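Local coordinates for protein choline kinase (Cryptosporidium parvum, PDB 3MES) that probably transfers phosphate from ATP to choline, and perhaps to ethanolamine, and binds ADP and magnesium, at residues 222-227 with 394-399; 226-231 with 400-405; 301-306 with 366-371. All coordinates share one frame; numbering follows the deposited sequence.

Interaction 1: residues 222-227 with 394-399; sequences KELYSK and YANTRF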
loop_
_atom_site.group_PDB
_atom_site.type_symbol
_atom_site.label_atom_id
_atom_site.label_comp_id
_atom_site.label_asym_id
_atom_site.label_seq_id
_atom_site.Cartn_x
_atom_site.Cartn_y
_atom_site.Cartn_z
ATOM N N LYS B 222 25.788 4.300 35.367
ATOM C CA LYS B 222 26.922 3.391 35.264
ATOM C C LYS B 222 26.546 1.940 35.560
ATOM O O LYS B 222 27.183 1.015 35.056
ATOM C CB LYS B 222 28.041 3.847 36.200
ATOM C CG LYS B 222 28.350 5.333 36.096
ATOM C CD LYS B 222 29.484 5.740 37.027
ATOM C CE LYS B 222 30.793 5.078 36.626
ATOM N NZ LYS B 222 31.953 5.662 37.357
ATOM N N GLU B 223 25.514 1.747 36.374
ATOM C CA GLU B 223 25.097 0.404 36.767
ATOM C C GLU B 223 24.425 -0.322 35.602
ATOM O O GLU B 223 24.741 -1.475 35.308
ATOM C CB GLU B 223 24.149 0.467 37.967
ATOM C CG GLU B 223 24.254 -0.729 38.902
ATOM C CD GLU B 223 25.544 -0.727 39.703
ATOM O OE1 GLU B 223 26.107 0.367 39.924
ATOM O OE2 GLU B 223 25.993 -1.819 40.118
ATOM N N LEU B 224 23.498 0.365 34.944
ATOM C CA LEU B 224 22.811 -0.180 33.780
ATOM C C LEU B 224 23.796 -0.375 32.631
ATOM O O LEU B 224 23.945 -1.475 32.098
ATOM C CB LEU B 224 21.682 0.761 33.351
ATOM C CG LEU B 224 20.741 0.302 32.237
ATOM C CD1 LEU B 224 20.113 -1.037 32.585
ATOM C CD2 LEU B 224 19.668 1.348 31.986
ATOM N N TYR B 225 24.467 0.710 32.260
ATOM C CA TYR B 225 25.456 0.689 31.192
ATOM C C TYR B 225 26.428 -0.470 31.364
ATOM O O TYR B 225 26.788 -1.144 30.398
ATOM C CB TYR B 225 26.213 2.017 31.165
ATOM C CG TYR B 225 27.433 2.032 30.275
ATOM C CD1 TYR B 225 27.333 2.372 28.934
ATOM C CD2 TYR B 225 28.688 1.721 30.781
ATOM C CE1 TYR B 225 28.448 2.394 28.118
ATOM C CE2 TYR B 225 29.808 1.741 29.973
ATOM C CZ TYR B 225 29.683 2.080 28.642
ATOM O OH TYR B 225 30.796 2.102 27.833
ATOM N N SER B 226 26.845 -0.697 32.604
ATOM C CA SER B 226 27.824 -1.730 32.906
ATOM C C SER B 226 27.259 -3.123 32.648
ATOM O O SER B 226 27.956 -3.998 32.131
ATOM C CB SER B 226 28.292 -1.605 34.355
ATOM O OG SER B 226 29.559 -2.212 34.534
ATOM N N LYS B 227 25.992 -3.324 33.002
ATOM C CA LYS B 227 25.340 -4.613 32.797
ATOM C C LYS B 227 25.152 -4.909 31.312
ATOM O O LYS B 227 25.195 -6.062 30.886
ATOM C CB LYS B 227 23.989 -4.658 33.516
ATOM C CG LYS B 227 23.357 -6.044 33.548
ATOM C CD LYS B 227 24.014 -6.928 34.596
ATOM C CE LYS B 227 23.863 -8.406 34.255
ATOM N NZ LYS B 227 22.460 -8.772 33.915
ATOM N N TYR B 394 17.668 8.732 26.799
ATOM C CA TYR B 394 17.125 7.820 25.798
ATOM C C TYR B 394 17.870 6.492 25.803
ATOM O O TYR B 394 17.267 5.434 25.627
ATOM C CB TYR B 394 17.165 8.437 24.399
ATOM C CG TYR B 394 16.646 7.504 23.328
ATOM C CD1 TYR B 394 15.293 7.206 23.237
ATOM C CD2 TYR B 394 17.508 6.915 22.414
ATOM C CE1 TYR B 394 14.814 6.351 22.267
ATOM C CE2 TYR B 394 17.037 6.059 21.438
ATOM C CZ TYR B 394 15.688 5.781 21.369
ATOM O OH TYR B 394 15.211 4.932 20.399
ATOM N N ALA B 395 19.182 6.555 26.002
ATOM C CA ALA B 395 20.000 5.354 26.079
ATOM C C ALA B 395 19.611 4.531 27.304
ATOM O O ALA B 395 19.445 3.315 27.219
ATOM C CB ALA B 395 21.473 5.720 26.123
ATOM N N ASN B 396 19.466 5.206 28.440
ATOM C CA ASN B 396 19.014 4.557 29.665
ATOM C C ASN B 396 17.726 3.783 29.427
ATOM O O ASN B 396 17.534 2.691 29.959
ATOM C CB ASN B 396 18.778 5.596 30.764
ATOM C CG ASN B 396 20.065 6.095 31.385
ATOM O OD1 ASN B 396 20.069 7.084 32.117
ATOM N ND2 ASN B 396 21.166 5.408 31.101
ATOM N N THR B 397 16.847 4.361 28.619
ATOM C CA THR B 397 15.557 3.749 28.337
ATOM C C THR B 397 15.706 2.491 27.486
ATOM O O THR B 397 15.178 1.433 27.834
ATOM C CB THR B 397 14.600 4.748 27.659
ATOM O OG1 THR B 397 14.480 5.917 28.478
ATOM C CG2 THR B 397 13.224 4.129 27.468
ATOM N N ARG B 398 16.434 2.601 26.377
ATOM C CA ARG B 398 16.646 1.450 25.505
ATOM C C ARG B 398 17.301 0.303 26.271
ATOM O O ARG B 398 16.925 -0.859 26.104
ATOM C CB ARG B 398 17.487 1.823 24.281
ATOM C CG ARG B 398 16.895 2.926 23.414
ATOM C CD ARG B 398 15.429 2.674 23.074
ATOM N NE ARG B 398 15.200 1.376 22.442
ATOM C CZ ARG B 398 15.161 1.172 21.128
ATOM N NH1 ARG B 398 15.347 2.181 20.287
ATOM N NH2 ARG B 398 14.939 -0.047 20.655
ATOM N N PHE B 399 18.280 0.633 27.110
ATOM C CA PHE B 399 18.945 -0.375 27.929
ATOM C C PHE B 399 17.954 -0.999 28.905
ATOM O O PHE B 399 17.823 -2.218 28.975
ATOM C CB PHE B 399 20.137 0.218 28.689
ATOM C CG PHE B 399 21.279 0.638 27.804
ATOM C CD1 PHE B 399 21.455 0.063 26.555
ATOM C CD2 PHE B 399 22.190 1.588 28.231
ATOM C CE1 PHE B 399 22.506 0.443 25.742
ATOM C CE2 PHE B 399 23.244 1.971 27.425
ATOM C CZ PHE B 399 23.403 1.396 26.177
#
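Leu224 and Phe399 meet where helix 222-231 lies against the long helix 391-411, in the helical lobe of this kinase-like fold. The two short helical segments are 10.0 Å apart at closest approach and cross at +51°, touching through Leu224 and Tyr225 on one side and Asn396 and Phe399 on the other. Leu224 is directed at the partner helix from its CB, and with CG anti to the backbone N (chi1 -174°) its methyl CD2 comes to 3.5 Å from Phe399 CB. The two side chains cross obliquely, and it is the root of the phenylalanine, more than its ring, that takes the leucine. CD2 also lies 3.2 Å from Asn396 O, a carbonyl that accepts a hydrogen bond from Thr400 OG1. A branched, flexible apolar chain suits this place because it must fit against backbone and side chain together. The Asn396 amide lies beside this methyl, and in the model its ND2 is covered without a polar partner.

Tyr225 makes a looser contact. Phe399 CE2 reaches the edge of its ring, 4.4 Å from Tyr225 CD1, and both aromatic residues also touch Ile376, so helix 364-376 joins the same apolar cluster.

Another side of helix 391-411 faces the ligand pocket. One turn apart, Arg398 and Tyr394 are joined by Arg398 NH1 donating to Tyr394 OH at 2.8 Å, nearly in the guanidinium plane, while Arg398 CG rests over the tyrosine ring face. Arg398 also reaches His368 and Ser367. Helix 391-411 thus packs on helix 222-231 through Phe399 and contributes Tyr394 to the decamethonium pocket, as part of the helical C-terminal lobe of the choline/ethanolamine kinase fold.

Interaction 2: residues 226-231 with 400-405; sequences SKILEE and THYLQK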
loop_
_atom_site.group_PDB
_atom_site.type_symbol
_atom_site.label_atom_id
_atom_site.label_comp_id
_atom_site.label_asym_id
_atom_site.label_seq_id
_atom_site.Cartn_x
_atom_site.Cartn_y
_atom_site.Cartn_z
ATOM N N SER B 226 26.845 -0.697 32.604
ATOM C CA SER B 226 27.824 -1.730 32.906
ATOM C C SER B 226 27.259 -3.123 32.648
ATOM O O SER B 226 27.956 -3.998 32.131
ATOM C CB SER B 226 28.292 -1.605 34.355
ATOM O OG SER B 226 29.559 -2.212 34.534
ATOM N N LYS B 227 25.992 -3.324 33.002
ATOM C CA LYS B 227 25.340 -4.613 32.797
ATOM C C LYS B 227 25.152 -4.909 31.312
ATOM O O LYS B 227 25.195 -6.062 30.886
ATOM C CB LYS B 227 23.989 -4.658 33.516
ATOM C CG LYS B 227 23.357 -6.044 33.548
ATOM C CD LYS B 227 24.014 -6.928 34.596
ATOM C CE LYS B 227 23.863 -8.406 34.255
ATOM N NZ LYS B 227 22.460 -8.772 33.915
ATOM N N ILE B 228 24.942 -3.858 30.526
ATOM C CA ILE B 228 24.768 -4.003 29.086
ATOM C C ILE B 228 26.064 -4.458 28.424
ATOM O O ILE B 228 26.045 -5.243 27.476
ATOM C CB ILE B 228 24.301 -2.684 28.441
ATOM C CG1 ILE B 228 22.904 -2.313 28.941
ATOM C CG2 ILE B 228 24.316 -2.794 26.919
ATOM C CD1 ILE B 228 21.854 -3.361 28.645
ATOM N N LEU B 229 27.187 -3.958 28.931
ATOM C CA LEU B 229 28.498 -4.333 28.417
ATOM C C LEU B 229 28.769 -5.818 28.621
ATOM O O LEU B 229 29.483 -6.438 27.836
ATOM C CB LEU B 229 29.596 -3.506 29.087
ATOM C CG LEU B 229 29.676 -2.035 28.677
ATOM C CD1 LEU B 229 30.798 -1.329 29.425
ATOM C CD2 LEU B 229 29.867 -1.913 27.173
ATOM N N GLU B 230 28.200 -6.382 29.681
ATOM C CA GLU B 230 28.349 -7.804 29.960
ATOM C C GLU B 230 27.445 -8.632 29.056
ATOM O O GLU B 230 27.840 -9.689 28.562
ATOM C CB GLU B 230 28.029 -8.101 31.425
ATOM C CG GLU B 230 28.896 -7.348 32.420
ATOM C CD GLU B 230 28.617 -7.760 33.853
ATOM O OE1 GLU B 230 29.254 -7.198 34.769
ATOM O OE2 GLU B 230 27.761 -8.645 34.063
ATOM N N GLU B 231 26.227 -8.143 28.843
ATOM C CA GLU B 231 25.254 -8.830 28.001
ATOM C C GLU B 231 25.762 -8.966 26.570
ATOM O O GLU B 231 25.521 -9.976 25.911
ATOM C CB GLU B 231 23.917 -8.083 28.009
ATOM C CG GLU B 231 23.223 -8.052 29.360
ATOM C CD GLU B 231 22.509 -9.351 29.682
ATOM O OE1 GLU B 231 21.925 -9.958 28.758
ATOM O OE2 GLU B 231 22.523 -9.759 30.862
ATOM N N THR B 400 17.258 -0.154 29.656
ATOM C CA THR B 400 16.213 -0.620 30.556
ATOM C C THR B 400 15.310 -1.617 29.835
ATOM O O THR B 400 15.063 -2.717 30.329
ATOM C CB THR B 400 15.356 0.551 31.078
ATOM O OG1 THR B 400 16.167 1.427 31.872
ATOM C CG2 THR B 400 14.200 0.038 31.924
ATOM N N HIS B 401 14.829 -1.229 28.659
ATOM C CA HIS B 401 13.891 -2.058 27.909
ATOM C C HIS B 401 14.519 -3.357 27.414
ATOM O O HIS B 401 13.823 -4.358 27.240
ATOM C CB HIS B 401 13.275 -1.277 26.745
ATOM C CG HIS B 401 12.278 -0.244 27.174
ATOM N ND1 HIS B 401 11.960 0.852 26.400
ATOM C CD2 HIS B 401 11.536 -0.136 28.301
ATOM C CE1 HIS B 401 11.060 1.586 27.030
ATOM N NE2 HIS B 401 10.787 1.009 28.186
ATOM N N TYR B 402 15.829 -3.342 27.186
ATOM C CA TYR B 402 16.540 -4.563 26.825
ATOM C C TYR B 402 16.419 -5.596 27.939
ATOM O O TYR B 402 16.051 -6.744 27.697
ATOM C CB TYR B 402 18.018 -4.286 26.555
ATOM C CG TYR B 402 18.835 -5.554 26.483
ATOM C CD1 TYR B 402 18.984 -6.237 25.286
ATOM C CD2 TYR B 402 19.437 -6.084 27.619
ATOM C CE1 TYR B 402 19.719 -7.404 25.214
ATOM C CE2 TYR B 402 20.173 -7.251 27.558
ATOM C CZ TYR B 402 20.310 -7.906 26.351
ATOM O OH TYR B 402 21.040 -9.067 26.278
ATOM N N LEU B 403 16.744 -5.177 29.157
ATOM C CA LEU B 403 16.644 -6.044 30.323
ATOM C C LEU B 403 15.237 -6.601 30.456
ATOM O O LEU B 403 15.045 -7.809 30.600
ATOM C CB LEU B 403 17.022 -5.272 31.589
ATOM C CG LEU B 403 18.470 -5.395 32.075
ATOM C CD1 LEU B 403 19.391 -5.912 30.981
ATOM C CD2 LEU B 403 18.963 -4.067 32.635
ATOM N N GLN B 404 14.256 -5.707 30.400
ATOM C CA GLN B 404 12.854 -6.082 30.541
ATOM C C GLN B 404 12.419 -7.071 29.463
ATOM O O GLN B 404 11.858 -8.126 29.767
ATOM C CB GLN B 404 11.970 -4.833 30.508
ATOM C CG GLN B 404 10.503 -5.102 30.770
ATOM C CD GLN B 404 9.686 -3.829 30.867
ATOM O OE1 GLN B 404 10.235 -2.733 30.998
ATOM N NE2 GLN B 404 8.368 -3.966 30.805
ATOM N N LYS B 405 12.684 -6.731 28.206
ATOM C CA LYS B 405 12.308 -7.590 27.086
ATOM C C LYS B 405 12.946 -8.976 27.193
ATOM O O LYS B 405 12.300 -9.987 26.918
ATOM C CB LYS B 405 12.680 -6.932 25.754
ATOM C CG LYS B 405 12.094 -7.619 24.529
ATOM C CD LYS B 405 10.573 -7.515 24.487
ATOM C CE LYS B 405 10.023 -8.117 23.200
ATOM N NZ LYS B 405 8.535 -8.057 23.110
#
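The polar part of this contact rests on Glu231 and Tyr402, which meet between helices 222-231 and 391-411. Tyr402 OH donates a hydrogen bond of 2.8 Å to Glu231 OE1, arriving on the anti side of that oxygen and 15° out of the carboxylate plane. The carboxylate stands at the ring's edge with its plane turned 63° from the ring. Torsions on both sides make the meeting possible: Glu231 folds at chi2 (-79°), while Tyr402 extends with CG opposite its own backbone N, sending the hydroxyl across to the neighbouring helix. The second oxygen is held from its own helix, since Lys227 NZ, one turn earlier, forms a salt bridge of 3.2 Å with Glu231 OE2. Lys406 adds a long, weak ion pair to OE1.

Apolar contact fills the rest. The folded stem of Glu231 leans on the tyrosine, with CG 3.6 Å from Tyr402 CE2. Ile228 uses its longer branch: CD1 lies 3.8 Å from Tyr402 CD2 and 4.2 Å from Leu403 CD1, its chain and the tyrosine running past one another in opposite directions. Isoleucine suits the spot, the methyl at the end of its longer branch touching both the ring and the leucine. Beyond the pair, Leu365 and Ile369 of helix 364-376 pack on Tyr402.

Tyrosine serves both halves of the interface, offering carbon at its flank and a donor at its end. With a hydroxyl on one oxygen and an ammonium group on the other, the buried Glu231 carboxylate is gripped from two directions, which would probably stabilise its negative charge and fix its rotation.

Interaction 3: residues 301-306 with 366-371; sequences YFCEYI and ISHITW. With MG (magnesium ion), chain M; DME (decamethonium ion), chain K.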
loop_
_atom_site.group_PDB
_atom_site.type_symbol
_atom_site.label_atom_id
_atom_site.label_comp_id
_atom_site.label_asym_id
_atom_site.label_seq_id
_atom_site.Cartn_x
_atom_site.Cartn_y
_atom_site.Cartn_z
ATOM N N TYR B 301 11.516 -2.084 13.616
ATOM C CA TYR B 301 10.282 -1.379 13.305
ATOM C C TYR B 301 9.245 -1.612 14.401
ATOM O O TYR B 301 8.583 -0.674 14.854
ATOM C CB TYR B 301 9.733 -1.818 11.945
ATOM C CG TYR B 301 8.300 -1.394 11.721
ATOM C CD1 TYR B 301 7.985 -0.077 11.402
ATOM C CD2 TYR B 301 7.261 -2.308 11.837
ATOM C CE1 TYR B 301 6.674 0.315 11.206
ATOM C CE2 TYR B 301 5.952 -1.926 11.641
ATOM C CZ TYR B 301 5.662 -0.617 11.329
ATOM O OH TYR B 301 4.354 -0.243 11.137
ATOM N N PHE B 302 9.106 -2.863 14.833
ATOM C CA PHE B 302 8.175 -3.180 15.910
ATOM C C PHE B 302 8.489 -2.360 17.156
ATOM O O PHE B 302 7.584 -1.902 17.849
ATOM C CB PHE B 302 8.193 -4.678 16.246
ATOM C CG PHE B 302 7.518 -5.544 15.219
ATOM C CD1 PHE B 302 6.651 -4.995 14.290
ATOM C CD2 PHE B 302 7.729 -6.911 15.200
ATOM C CE1 PHE B 302 6.023 -5.790 13.348
ATOM C CE2 PHE B 302 7.100 -7.715 14.264
ATOM C CZ PHE B 302 6.246 -7.155 13.338
ATOM N N CYS B 303 9.776 -2.167 17.433
ATOM C CA CYS B 303 10.199 -1.447 18.634
ATOM C C CYS B 303 9.828 0.034 18.612
ATOM O O CYS B 303 9.560 0.629 19.657
ATOM C CB CYS B 303 11.705 -1.594 18.852
ATOM S SG CYS B 303 12.218 -3.167 19.573
ATOM N N GLU B 304 9.834 0.633 17.426
ATOM C CA GLU B 304 9.540 2.057 17.298
ATOM C C GLU B 304 8.098 2.356 17.685
ATOM O O GLU B 304 7.720 3.513 17.869
ATOM C CB GLU B 304 9.830 2.547 15.879
ATOM C CG GLU B 304 11.309 2.671 15.564
ATOM C CD GLU B 304 11.984 3.761 16.375
ATOM O OE1 GLU B 304 11.265 4.545 17.032
ATOM O OE2 GLU B 304 13.230 3.834 16.355
ATOM N N TYR B 305 7.292 1.309 17.807
ATOM C CA TYR B 305 5.931 1.462 18.298
ATOM C C TYR B 305 5.960 2.095 19.684
ATOM O O TYR B 305 5.000 2.740 20.104
ATOM C CB TYR B 305 5.220 0.106 18.354
ATOM C CG TYR B 305 4.585 -0.311 17.045
ATOM C CD1 TYR B 305 3.204 -0.373 16.911
ATOM C CD2 TYR B 305 5.365 -0.635 15.945
ATOM C CE1 TYR B 305 2.618 -0.750 15.719
ATOM C CE2 TYR B 305 4.788 -1.014 14.748
ATOM C CZ TYR B 305 3.417 -1.070 14.641
ATOM O OH TYR B 305 2.840 -1.445 13.447
ATOM N N ILE B 306 7.080 1.917 20.376
ATOM C CA ILE B 306 7.218 2.342 21.766
ATOM C C ILE B 306 7.728 3.774 21.919
ATOM O O ILE B 306 7.464 4.427 22.929
ATOM C CB ILE B 306 8.174 1.408 22.532
ATOM C CG1 ILE B 306 7.638 -0.027 22.528
ATOM C CG2 ILE B 306 8.389 1.912 23.951
ATOM C CD1 ILE B 306 8.663 -1.069 22.957
ATOM N N ILE B 366 18.494 -6.739 19.868
ATOM C CA ILE B 366 19.508 -6.126 19.020
ATOM C C ILE B 366 19.217 -4.637 18.843
ATOM O O ILE B 366 20.129 -3.812 18.848
ATOM C CB ILE B 366 19.586 -6.809 17.641
ATOM C CG1 ILE B 366 19.968 -8.282 17.799
ATOM C CG2 ILE B 366 20.593 -6.099 16.747
ATOM C CD1 ILE B 366 21.377 -8.506 18.307
ATOM N N SER B 367 17.937 -4.307 18.707
ATOM C CA SER B 367 17.498 -2.929 18.506
ATOM C C SER B 367 17.736 -2.055 19.737
ATOM O O SER B 367 18.282 -0.955 19.629
ATOM C CB SER B 367 16.017 -2.900 18.117
ATOM O OG SER B 367 15.543 -1.569 17.991
ATOM N N HIS B 368 17.328 -2.549 20.905
ATOM C CA HIS B 368 17.492 -1.803 22.153
ATOM C C HIS B 368 18.958 -1.539 22.480
ATOM O O HIS B 368 19.306 -0.480 23.000
ATOM C CB HIS B 368 16.839 -2.540 23.325
ATOM C CG HIS B 368 15.344 -2.567 23.268
ATOM N ND1 HIS B 368 14.584 -1.433 23.075
ATOM C CD2 HIS B 368 14.466 -3.589 23.404
ATOM C CE1 HIS B 368 13.304 -1.758 23.081
ATOM N NE2 HIS B 368 13.206 -3.060 23.279
ATOM N N ILE B 369 19.816 -2.509 22.194
ATOM C CA ILE B 369 21.235 -2.360 22.486
ATOM C C ILE B 369 21.918 -1.450 21.473
ATOM O O ILE B 369 22.713 -0.587 21.836
ATOM C CB ILE B 369 21.951 -3.721 22.530
ATOM C CG1 ILE B 369 21.789 -4.354 23.916
ATOM C CG2 ILE B 369 23.427 -3.557 22.196
ATOM C CD1 ILE B 369 22.501 -5.680 24.072
ATOM N N THR B 370 21.596 -1.646 20.200
ATOM C CA THR B 370 22.187 -0.856 19.131
ATOM C C THR B 370 21.933 0.635 19.336
ATOM O O THR B 370 22.864 1.431 19.418
ATOM C CB THR B 370 21.637 -1.282 17.752
ATOM O OG1 THR B 370 21.914 -2.673 17.532
ATOM C CG2 THR B 370 22.272 -0.456 16.643
ATOM N N TRP B 371 20.666 1.008 19.429
ATOM C CA TRP B 371 20.314 2.415 19.538
ATOM C C TRP B 371 20.684 2.995 20.898
ATOM O O TRP B 371 20.829 4.211 21.046
ATOM C CB TRP B 371 18.838 2.625 19.215
ATOM C CG TRP B 371 18.530 2.307 17.787
ATOM C CD1 TRP B 371 17.699 1.328 17.322
ATOM C CD2 TRP B 371 19.072 2.957 16.631
ATOM N NE1 TRP B 371 17.682 1.341 15.949
ATOM C CE2 TRP B 371 18.516 2.331 15.500
ATOM C CE3 TRP B 371 19.970 4.013 16.443
ATOM C CZ2 TRP B 371 18.828 2.723 14.199
ATOM C CZ3 TRP B 371 20.279 4.401 15.151
ATOM C CH2 TRP B 371 19.709 3.757 14.046
HETATM MG MG MG M . 8.948 5.354 17.110
HETATM N N1 DME K . 11.590 15.799 15.351
HETATM C C2 DME K . 12.887 16.172 15.941
HETATM C C3 DME K . 13.905 15.050 15.710
HETATM C C4 DME K . 15.125 15.217 16.623
HETATM C C5 DME K . 16.179 14.137 16.356
HETATM C C6 DME K . 15.697 12.756 16.816
HETATM C C7 DME K . 16.562 12.213 17.958
HETATM C C8 DME K . 17.219 10.885 17.574
HETATM C C9 DME K . 16.380 9.688 18.027
HETATM C C10 DME K . 16.360 8.599 16.951
HETATM C C11 DME K . 16.315 7.206 17.582
HETATM N N12 DME K . 16.387 6.175 16.534
HETATM C C13 DME K . 10.495 16.288 16.205
HETATM C C14 DME K . 11.477 16.404 14.014
HETATM C C15 DME K . 11.503 14.334 15.242
HETATM C C16 DME K . 15.289 6.355 15.572
HETATM C C17 DME K . 17.674 6.289 15.831
HETATM C C18 DME K . 16.268 4.846 17.158
#
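Cys303 meets His368 where segment 301-306 passes helix 364-376. The sulfur sits 4.2 Å from the centroid of the imidazole and 30° off the ring normal, an oblique sulfur-aromatic approach whose nearest ring atom is NE2, 3.8 Å from Cys303 SG. Alongside, Cys303 CB lies 3.9 Å from Ser367 OG. A small, polarisable cysteine fits here because the ring and the hydroxyl must both come close. Ser367 OG and His368 ND1 find their hydrogen bonds outside the pair: Ser367 OG bonds Asn300 OD1 and Arg398 NH2, and His368 ND1 bonds Arg398 NE.

Glu304 and Trp371 carry the binding site. Glu304 doubles back on its backbone, bent at chi2 (-67°), so that its carbonyl and carboxylate grip one magnesium ion together, Glu304 O at 2.3 Å and Glu304 OE1 at 2.5 Å. Tyr309 OH also hydrogen-bonds OE1. Glu271 OE2 and Tyr307 O contribute further protein ligands to the metal. The other carboxylate oxygen looks to the decamethonium: OE2 lies 3.3 Å from methyl C18 of its trimethylammonium head. Trp371 lies flat against that same head, with C18 3.4 Å above one face of the indole and C17 3.3 Å from Trp371 CZ3. Asn300 OD1 takes the indole NE1, which would help fix the ring's rotation.

A carboxylate and an indole face thus offer a quaternary ammonium the negative charge and aromatic surface it prefers, consistent with a choline-like head binding here. As Arg398 NE supplies the proton to ND1, neutral His368 would probably carry its own on NE2, beside the sulfur.

How the interactions relate
From the N terminus, helix 222-231 comes first and supplies the opening side of interactions 1 and 2. Their loops, each spanning nearly 170 residues, cross, because 222-227 returns to 394-399 before 226-231 returns to 400-405; the two contacts are successive steps along one helix pair, joined where Phe399 CG packs 3.6 Å from Ile228 CG1. Interaction 3 closes a shorter loop, 301-306 to 366-371, nested inside both. Helix 364-376 precedes helix 391-411 in the chain and links interaction 3 to the helix pair of interactions 1 and 2: Ile369 CD1 lies 3.5 Å from Tyr402 CE1. Together the contacts tie the outer helix 222-231, through two further helices, to the magnesium and ammonium-binding centre.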